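Local coordinates for protein synthesis inhibitor I (Hordeum vulgare, PDB 4FBC) that inhibits protein synthesis as a member of the ribosome-inactivating protein family and holds adenosine monophosphate in its ligand pocket, at residues E176-S184 and A251-L259; F92-W100 and A145-D153. The protein carries 3 engineered substitutions. One frame throughout, in Å; residues are numbered along the deposited sequence.

Interaction 1: E176-S184 and A251-L259; sequences EATRFQTVS and AANTLGILL. With AMP (adenosine monophosphate), chain E.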
loop_
_atom_site.group_PDB
_atom_site.type_symbol
_atom_site.label_atom_id
_atom_site.label_comp_id
_atom_site.label_asym_id
_atom_site.label_seq_id
_atom_site.Cartn_x
_atom_site.Cartn_y
_atom_site.Cartn_z
ATOM N N GLU A 176 0.917 -1.092 -3.081
ATOM C CA GLU A 176 1.482 -2.422 -3.291
ATOM C C GLU A 176 3.005 -2.351 -3.283
ATOM O O GLU A 176 3.676 -3.281 -2.825
ATOM C CB GLU A 176 0.982 -3.073 -4.591
ATOM C CG GLU A 176 -0.550 -3.089 -4.776
ATOM C CD GLU A 176 -1.318 -3.778 -3.644
ATOM O OE1 GLU A 176 -0.704 -4.475 -2.804
ATOM O OE2 GLU A 176 -2.564 -3.623 -3.604
ATOM N N ALA A 177 3.537 -1.240 -3.783
ATOM C CA ALA A 177 4.982 -0.994 -3.731
ATOM C C ALA A 177 5.478 -1.002 -2.285
ATOM O O ALA A 177 6.525 -1.571 -1.977
ATOM C CB ALA A 177 5.301 0.329 -4.389
ATOM N N THR A 178 4.731 -0.362 -1.394
ATOM C CA THR A 178 5.081 -0.374 0.031
ATOM C C THR A 178 5.044 -1.803 0.587
ATOM O O THR A 178 5.962 -2.243 1.292
ATOM C CB THR A 178 4.139 0.560 0.824
ATOM O OG1 THR A 178 4.326 1.917 0.388
ATOM C CG2 THR A 178 4.409 0.474 2.311
ATOM N N ARG A 179 3.988 -2.545 0.255
ATOM C CA ARG A 179 3.836 -3.905 0.760
ATOM C C ARG A 179 4.886 -4.896 0.264
ATOM O O ARG A 179 5.261 -5.812 0.995
ATOM C CB ARG A 179 2.459 -4.445 0.393
ATOM C CG ARG A 179 1.328 -3.828 1.203
ATOM C CD ARG A 179 0.002 -4.138 0.540
ATOM N NE ARG A 179 -1.135 -3.647 1.327
ATOM C CZ ARG A 179 -2.297 -3.277 0.799
ATOM N NH1 ARG A 179 -2.476 -3.338 -0.512
ATOM N NH2 ARG A 179 -3.286 -2.859 1.585
ATOM N N PHE A 180 5.343 -4.727 -0.973
ATOM C CA PHE A 180 6.182 -5.734 -1.626
ATOM C C PHE A 180 7.445 -5.169 -2.243
ATOM O O PHE A 180 7.378 -4.236 -3.044
ATOM C CB PHE A 180 5.396 -6.443 -2.738
ATOM C CG PHE A 180 4.199 -7.175 -2.244
ATOM C CD1 PHE A 180 4.342 -8.391 -1.588
ATOM C CD2 PHE A 180 2.931 -6.638 -2.411
ATOM C CE1 PHE A 180 3.227 -9.064 -1.110
ATOM C CE2 PHE A 180 1.821 -7.305 -1.938
ATOM C CZ PHE A 180 1.973 -8.519 -1.292
ATOM N N GLN A 181 8.584 -5.751 -1.880
ATOM C CA GLN A 181 9.873 -5.367 -2.475
ATOM C C GLN A 181 9.923 -5.721 -3.953
ATOM O O GLN A 181 10.648 -5.096 -4.733
ATOM C CB GLN A 181 11.034 -6.055 -1.747
ATOM C CG GLN A 181 11.090 -5.770 -0.244
ATOM C CD GLN A 181 12.452 -6.074 0.341
ATOM O OE1 GLN A 181 13.433 -5.398 0.022
ATOM N NE2 GLN A 181 12.529 -7.097 1.189
ATOM N N THR A 182 9.169 -6.743 -4.337
ATOM C CA THR A 182 9.096 -7.126 -5.747
ATOM C C THR A 182 8.448 -6.000 -6.551
ATOM O O THR A 182 8.983 -5.565 -7.581
ATOM C CB THR A 182 8.284 -8.405 -5.925
ATOM O OG1 THR A 182 7.110 -8.311 -5.111
ATOM C CG2 THR A 182 9.096 -9.636 -5.515
ATOM N N VAL A 183 7.301 -5.518 -6.077
ATOM C CA VAL A 183 6.593 -4.442 -6.762
ATOM C C VAL A 183 7.362 -3.111 -6.745
ATOM O O VAL A 183 7.425 -2.420 -7.762
ATOM C CB VAL A 183 5.176 -4.261 -6.205
ATOM C CG1 VAL A 183 4.477 -3.077 -6.872
ATOM C CG2 VAL A 183 4.367 -5.559 -6.394
ATOM N N SER A 184 7.959 -2.755 -5.608
ATOM C CA SER A 184 8.681 -1.483 -5.521
ATOM C C SER A 184 9.917 -1.520 -6.419
ATOM O O SER A 184 10.241 -0.530 -7.085
ATOM C CB SER A 184 9.048 -1.126 -4.070
ATOM O OG SER A 184 10.053 -1.978 -3.530
ATOM N N ALA A 251 10.665 -15.343 0.845
ATOM C CA ALA A 251 9.562 -14.583 1.420
ATOM C C ALA A 251 10.046 -13.248 2.006
ATOM O O ALA A 251 9.388 -12.224 1.824
ATOM C CB ALA A 251 8.847 -15.408 2.490
ATOM N N ALA A 252 11.186 -13.281 2.702
ATOM C CA ALA A 252 11.796 -12.079 3.287
ATOM C C ALA A 252 12.220 -11.095 2.197
ATOM O O ALA A 252 11.992 -9.892 2.317
ATOM C CB ALA A 252 12.985 -12.441 4.180
ATOM N N ASN A 253 12.829 -11.603 1.129
ATOM C CA ASN A 253 13.174 -10.740 -0.002
ATOM C C ASN A 253 11.956 -10.177 -0.727
ATOM O O ASN A 253 12.055 -9.161 -1.410
ATOM C CB ASN A 253 14.068 -11.488 -0.994
ATOM C CG ASN A 253 15.500 -11.565 -0.530
ATOM O OD1 ASN A 253 16.078 -10.561 -0.093
ATOM N ND2 ASN A 253 16.087 -12.752 -0.611
ATOM N N THR A 254 10.805 -10.829 -0.575
ATOM C CA THR A 254 9.591 -10.412 -1.276
ATOM C C THR A 254 8.760 -9.394 -0.493
ATOM O O THR A 254 8.232 -8.439 -1.074
ATOM C CB THR A 254 8.720 -11.633 -1.648
ATOM O OG1 THR A 254 9.487 -12.498 -2.498
ATOM C CG2 THR A 254 7.439 -11.194 -2.369
ATOM N N LEU A 255 8.666 -9.586 0.822
ATOM C CA LEU A 255 7.815 -8.749 1.669
ATOM C C LEU A 255 8.480 -7.403 1.977
ATOM O O LEU A 255 9.575 -7.358 2.535
ATOM C CB LEU A 255 7.462 -9.491 2.972
ATOM C CG LEU A 255 6.422 -10.611 2.808
ATOM C CD1 LEU A 255 6.537 -11.626 3.932
ATOM C CD2 LEU A 255 5.015 -10.031 2.731
ATOM N N GLY A 256 7.816 -6.315 1.599
ATOM C CA GLY A 256 8.250 -4.974 1.981
ATOM C C GLY A 256 7.897 -4.691 3.435
ATOM O O GLY A 256 8.746 -4.270 4.218
ATOM N N ILE A 257 6.637 -4.927 3.797
ATOM C CA ILE A 257 6.201 -4.850 5.199
ATOM C C ILE A 257 5.057 -5.835 5.364
ATOM O O ILE A 257 4.222 -5.947 4.477
ATOM C CB ILE A 257 5.813 -3.392 5.631
ATOM C CG1 ILE A 257 5.411 -3.350 7.115
ATOM C CG2 ILE A 257 4.727 -2.793 4.710
ATOM C CD1 ILE A 257 5.319 -1.905 7.684
ATOM N N LEU A 258 5.056 -6.582 6.464
ATOM C CA LEU A 258 4.065 -7.646 6.660
ATOM C C LEU A 258 2.797 -7.077 7.286
ATOM O O LEU A 258 2.872 -6.215 8.148
ATOM C CB LEU A 258 4.615 -8.752 7.584
ATOM C CG LEU A 258 5.620 -9.782 7.056
ATOM C CD1 LEU A 258 6.991 -9.143 6.807
ATOM C CD2 LEU A 258 5.753 -10.973 7.997
ATOM N N LEU A 259 1.639 -7.567 6.845
ATOM C CA LEU A 259 0.388 -7.347 7.582
ATOM C C LEU A 259 0.466 -8.148 8.871
ATOM O O LEU A 259 0.939 -9.284 8.876
ATOM C CB LEU A 259 -0.796 -7.848 6.752
ATOM C CG LEU A 259 -2.193 -7.751 7.385
ATOM C CD1 LEU A 259 -2.587 -6.303 7.539
ATOM C CD2 LEU A 259 -3.196 -8.496 6.496
HETATM P P AMP E . -10.453 -7.622 1.803
HETATM O O1P AMP E . -11.438 -7.166 0.745
HETATM O O2P AMP E . -10.483 -9.073 2.234
HETATM O O3P AMP E . -10.570 -6.731 3.023
HETATM O "O5'" AMP E . -8.973 -7.227 1.355
HETATM C "C5'" AMP E . -8.108 -8.178 0.746
HETATM C "C4'" AMP E . -6.825 -7.530 0.284
HETATM O "O4'" AMP E . -7.109 -6.614 -0.806
HETATM C "C3'" AMP E . -6.108 -6.670 1.320
HETATM O "O3'" AMP E . -5.306 -7.428 2.215
HETATM C "C2'" AMP E . -5.315 -5.692 0.462
HETATM O "O2'" AMP E . -4.121 -6.308 -0.021
HETATM C "C1'" AMP E . -6.270 -5.481 -0.720
HETATM N N9 AMP E . -7.121 -4.277 -0.560
HETATM C C8 AMP E . -8.464 -4.270 -0.384
HETATM N N7 AMP E . -8.954 -3.005 -0.283
HETATM C C5 AMP E . -7.904 -2.162 -0.407
HETATM C C6 AMP E . -7.705 -0.688 -0.407
HETATM N N6 AMP E . -8.758 0.159 -0.244
HETATM N N1 AMP E . -6.438 -0.220 -0.579
HETATM C C2 AMP E . -5.386 -1.053 -0.734
HETATM N N3 AMP E . -5.493 -2.396 -0.752
HETATM C C4 AMP E . -6.704 -3.003 -0.602
HETATM O O HOH W 1 15.540 -7.683 -1.185
#
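Phe180 and Gly256 bring the backbones to 4.2 Å, CA to CA, where the break between helices 157-179 and 181-190 meets the segment leaving helix 248-254. Arg179 O accepts twice, from Gly256 N at 2.7 Å and from Ile257 N at 3.2 Å, both arriving on one face of its carbonyl plane. Gln181 N answers with a bond to Thr254 O at 2.8 Å, and Phe180 and Leu255 form a single bridge. The Gln181 side chain, extended beyond CG (chi2 -161°), reaches over the last turn of helix 248-254. There NE2 donates to Leu255 O at 3.3 Å, from above the carbonyl plane, while OE1 shares a water with Asn253 OD1, weakly on its own side. Arg49 is a second donor to Leu255 O. On one flank the methyls Thr182 CG2 and Thr254 CG2 meet at 3.9 Å, their hydroxyls bonded to Gln210 and Gln250; on another, Thr178 and Ile257 lie side by side through their CG2 methyls. The Phe180 ring turns an edge to Thr254 O. The Arg179 side chain, extended from CG to NE, runs into the pocket, where NH1 donates to AMP N3 at 3.2 Å and 152°, with the ribose O2' over one guanidinium face. Glu176 forms a salt bridge with the same NH1, and Asn86 O receives NH2, so the guanidinium is held from several directions. Glu176, Ala177, Arg179 and Phe180 belong to the EAxRF sequence of ribosome-inactivating proteins, here closing a helix beside the adenosine monophosphate pocket.

Interaction 2: F92-W100 and A145-D153; sequences FKSSDGTWW and ALHGRTKAD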
loop_
_atom_site.group_PDB
_atom_site.type_symbol
_atom_site.label_atom_id
_atom_site.label_comp_id
_atom_site.label_asym_id
_atom_site.label_seq_id
_atom_site.Cartn_x
_atom_site.Cartn_y
_atom_site.Cartn_z
ATOM N N PHE A 92 -8.704 10.600 -1.321
ATOM C CA PHE A 92 -7.745 11.465 -2.011
ATOM C C PHE A 92 -8.303 12.875 -2.127
ATOM O O PHE A 92 -9.516 13.070 -2.209
ATOM C CB PHE A 92 -7.336 10.913 -3.380
ATOM C CG PHE A 92 -8.453 10.861 -4.382
ATOM C CD1 PHE A 92 -8.771 11.972 -5.149
ATOM C CD2 PHE A 92 -9.168 9.690 -4.573
ATOM C CE1 PHE A 92 -9.797 11.923 -6.074
ATOM C CE2 PHE A 92 -10.193 9.630 -5.502
ATOM C CZ PHE A 92 -10.506 10.745 -6.252
ATOM N N LYS A 93 -7.414 13.858 -2.130
ATOM C CA LYS A 93 -7.841 15.249 -2.051
ATOM C C LYS A 93 -7.501 15.982 -3.345
ATOM O O LYS A 93 -6.334 16.072 -3.725
ATOM C CB LYS A 93 -7.162 15.915 -0.849
ATOM C CG LYS A 93 -7.646 17.318 -0.537
ATOM C CD LYS A 93 -6.844 17.883 0.619
ATOM C CE LYS A 93 -7.379 19.220 1.089
ATOM N NZ LYS A 93 -6.516 19.798 2.168
ATOM N N SER A 94 -8.524 16.497 -4.025
ATOM C CA SER A 94 -8.336 17.218 -5.280
ATOM C C SER A 94 -7.924 18.672 -5.035
ATOM O O SER A 94 -7.919 19.136 -3.896
ATOM C CB SER A 94 -9.601 17.145 -6.136
ATOM O OG SER A 94 -10.746 17.594 -5.431
ATOM N N SER A 95 -7.571 19.382 -6.102
ATOM C CA SER A 95 -7.025 20.736 -5.973
ATOM C C SER A 95 -8.005 21.775 -5.411
ATOM O O SER A 95 -7.579 22.793 -4.857
ATOM C CB SER A 95 -6.453 21.216 -7.313
ATOM O OG SER A 95 -7.448 21.227 -8.318
ATOM N N ASP A 96 -9.307 21.528 -5.553
ATOM C CA ASP A 96 -10.310 22.452 -5.016
ATOM C C ASP A 96 -10.589 22.192 -3.537
ATOM O O ASP A 96 -11.461 22.825 -2.940
ATOM C CB ASP A 96 -11.609 22.386 -5.827
ATOM C CG ASP A 96 -12.333 21.055 -5.681
ATOM O OD1 ASP A 96 -11.715 20.065 -5.240
ATOM O OD2 ASP A 96 -13.532 20.997 -6.017
ATOM N N GLY A 97 -9.857 21.246 -2.952
ATOM C CA GLY A 97 -9.971 20.962 -1.532
ATOM C C GLY A 97 -10.932 19.840 -1.175
ATOM O O GLY A 97 -11.088 19.497 -0.005
ATOM N N THR A 98 -11.569 19.255 -2.184
ATOM C CA THR A 98 -12.547 18.194 -1.951
ATOM C C THR A 98 -11.874 16.866 -1.604
ATOM O O THR A 98 -11.036 16.373 -2.363
ATOM C CB THR A 98 -13.449 17.976 -3.183
ATOM O OG1 THR A 98 -14.145 19.188 -3.497
ATOM C CG2 THR A 98 -14.463 16.886 -2.909
ATOM N N TRP A 99 -12.245 16.287 -0.463
ATOM C CA TRP A 99 -11.863 14.911 -0.145
ATOM C C TRP A 99 -12.826 13.933 -0.810
ATOM O O TRP A 99 -14.050 14.015 -0.621
ATOM C CB TRP A 99 -11.847 14.682 1.369
ATOM C CG TRP A 99 -10.551 15.072 2.036
ATOM C CD1 TRP A 99 -10.321 16.177 2.804
ATOM C CD2 TRP A 99 -9.309 14.350 1.990
ATOM N NE1 TRP A 99 -9.012 16.190 3.235
ATOM C CE2 TRP A 99 -8.374 15.077 2.755
ATOM C CE3 TRP A 99 -8.904 13.159 1.383
ATOM C CZ2 TRP A 99 -7.051 14.648 2.921
ATOM C CZ3 TRP A 99 -7.594 12.739 1.542
ATOM C CH2 TRP A 99 -6.684 13.480 2.310
ATOM N N TRP A 100 -12.266 13.029 -1.606
ATOM C CA TRP A 100 -13.028 11.971 -2.248
ATOM C C TRP A 100 -12.758 10.676 -1.501
ATOM O O TRP A 100 -11.633 10.432 -1.068
ATOM C CB TRP A 100 -12.616 11.838 -3.714
ATOM C CG TRP A 100 -12.816 13.105 -4.480
ATOM C CD1 TRP A 100 -11.923 14.127 -4.633
ATOM C CD2 TRP A 100 -13.994 13.490 -5.196
ATOM N NE1 TRP A 100 -12.472 15.123 -5.407
ATOM C CE2 TRP A 100 -13.745 14.757 -5.758
ATOM C CE3 TRP A 100 -15.239 12.889 -5.405
ATOM C CZ2 TRP A 100 -14.696 15.434 -6.524
ATOM C CZ3 TRP A 100 -16.176 13.558 -6.170
ATOM C CH2 TRP A 100 -15.901 14.817 -6.721
ATOM N N ALA A 145 -5.274 13.268 -13.174
ATOM C CA ALA A 145 -6.700 12.950 -13.293
ATOM C C ALA A 145 -7.440 13.110 -11.968
ATOM O O ALA A 145 -8.550 13.660 -11.928
ATOM C CB ALA A 145 -6.889 11.550 -13.837
ATOM N N LEU A 146 -6.830 12.622 -10.890
ATOM C CA LEU A 146 -7.456 12.680 -9.568
ATOM C C LEU A 146 -7.337 14.073 -8.949
ATOM O O LEU A 146 -8.264 14.557 -8.298
ATOM C CB LEU A 146 -6.864 11.616 -8.629
ATOM C CG LEU A 146 -6.999 10.154 -9.063
ATOM C CD1 LEU A 146 -6.528 9.196 -7.969
ATOM C CD2 LEU A 146 -8.430 9.811 -9.481
ATOM N N HIS A 147 -6.197 14.727 -9.154
ATOM C CA HIS A 147 -5.979 16.041 -8.557
ATOM C C HIS A 147 -6.876 17.102 -9.194
ATOM O O HIS A 147 -7.212 18.098 -8.553
ATOM C CB HIS A 147 -4.518 16.459 -8.702
ATOM C CG HIS A 147 -4.096 17.546 -7.765
ATOM N ND1 HIS A 147 -3.284 18.588 -8.157
ATOM C CD2 HIS A 147 -4.345 17.738 -6.447
ATOM C CE1 HIS A 147 -3.060 19.381 -7.124
ATOM N NE2 HIS A 147 -3.693 18.887 -6.074
ATOM N N GLY A 148 -7.256 16.891 -10.451
ATOM C CA GLY A 148 -8.042 17.869 -11.187
ATOM C C GLY A 148 -9.549 17.719 -11.043
ATOM O O GLY A 148 -10.318 18.546 -11.542
ATOM N N ARG A 149 -9.972 16.658 -10.367
ATOM C CA ARG A 149 -11.390 16.415 -10.109
ATOM C C ARG A 149 -11.994 17.575 -9.312
ATOM O O ARG A 149 -11.402 18.048 -8.349
ATOM C CB ARG A 149 -11.545 15.094 -9.339
ATOM C CG ARG A 149 -12.937 14.501 -9.364
ATOM C CD ARG A 149 -12.989 13.150 -8.661
ATOM N NE ARG A 149 -14.346 12.611 -8.664
ATOM C CZ ARG A 149 -14.841 11.864 -9.643
ATOM N NH1 ARG A 149 -14.079 11.561 -10.686
ATOM N NH2 ARG A 149 -16.088 11.413 -9.575
ATOM N N THR A 150 -13.157 18.069 -9.722
ATOM C CA THR A 150 -13.836 19.062 -8.894
ATOM C C THR A 150 -15.199 18.551 -8.442
ATOM O O THR A 150 -15.824 17.722 -9.116
ATOM C CB THR A 150 -13.963 20.452 -9.575
ATOM O OG1 THR A 150 -15.241 20.562 -10.214
ATOM C CG2 THR A 150 -12.854 20.667 -10.602
ATOM N N LYS A 151 -15.641 19.044 -7.289
ATOM C CA LYS A 151 -16.885 18.605 -6.676
ATOM C C LYS A 151 -18.081 18.825 -7.600
ATOM O O LYS A 151 -19.054 18.072 -7.554
ATOM C CB LYS A 151 -17.100 19.340 -5.350
ATOM C CG LYS A 151 -18.013 18.612 -4.371
ATOM C CD LYS A 151 -18.223 19.428 -3.101
ATOM C CE LYS A 151 -18.179 18.545 -1.865
ATOM N NZ LYS A 151 -18.985 19.093 -0.730
ATOM N N ALA A 152 -17.990 19.841 -8.454
ATOM C CA ALA A 152 -19.117 20.244 -9.297
ATOM C C ALA A 152 -19.192 19.569 -10.669
ATOM O O ALA A 152 -20.191 19.737 -11.375
ATOM C CB ALA A 152 -19.140 21.760 -9.461
ATOM N N ASP A 153 -18.150 18.834 -11.057
ATOM C CA ASP A 153 -18.161 18.138 -12.346
ATOM C C ASP A 153 -19.373 17.225 -12.438
ATOM O O ASP A 153 -19.801 16.651 -11.435
ATOM C CB ASP A 153 -16.901 17.286 -12.546
ATOM C CG ASP A 153 -15.636 18.111 -12.614
ATOM O OD1 ASP A 153 -15.436 18.943 -11.713
ATOM O OD2 ASP A 153 -14.838 17.915 -13.557
HETATM O O HOH W 2 -9.948 20.271 -8.281
#
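Arg149 lays its aliphatic chain over one face of Trp100, with CD 3.5 Å from the centroid of the six-membered ring. Its chain starts with CG anti to the backbone N (chi1 -162°) and runs extended as far as NE, which brings NE to 3.2 Å from Trp100 CZ3. The guanidinium then stands nearly upright on the indole, the planes 85° apart, in a cation-pi contact with CZ 4.3 Å from the same centroid; NH2 goes on to Gln160. Thr98 CG2 lies against the opposite face of Trp100, so the indole is packed from both sides. Its rotation is fixed at the edge by NE1, which donates to Ser94 OG at 3.0 Å, close to the ring plane. Ser94 OG in turn donates to Asp96 OD1, which also accepts from Thr98 N in an Asx turn, on the other face of the carboxylate. The second oxygen, Asp96 OD2, crosses to the other segment and takes Lys151 N on its syn side at 3.1 Å and 167°. His147, on helix 136-147, adds a further grip: its O accepts from Ser95 N at 2.8 Å, in the carbonyl plane, and its ring lies under Ser95 CB. A water ties Ser95 OG to Arg149 O. Deeper in, the Phe92 ring has Trp100 CB on one face and Leu146 CD1 centred over the other, 4.3 Å from its centroid. The contact thus grades from an apolar floor to a charged and hydrated edge: Asp96 ties the type I turn from Ser94 to Gly97 both to itself and to the loop at Thr150 and Lys151, and the Trp100 pi face probably helps to stabilise the arginine's positive charge.

How the interactions relate
The two contacts do not touch: their centres are 30 Å apart and their nearest atoms about 14 Å. Interaction 2 comes first along the chain and closes before interaction 1 opens, joining a hairpin of the six-stranded mixed sheet, strands 89-93 and 99-101, to segment 145-153. Helix 157-179 connects the two regions: near its start Gln160 receives Arg149 of interaction 2, and its last turn supplies Arg179 to interaction 1. Strand 89-93 makes a second connection, since Leu89 and Glu90 belong to the adenosine monophosphate pocket and Phe92 follows shortly after. The centre of interaction 2 lies about 21 Å from that of the chain, toward the periphery, whereas that of interaction 1, beside the pocket, is about 9 Å from it.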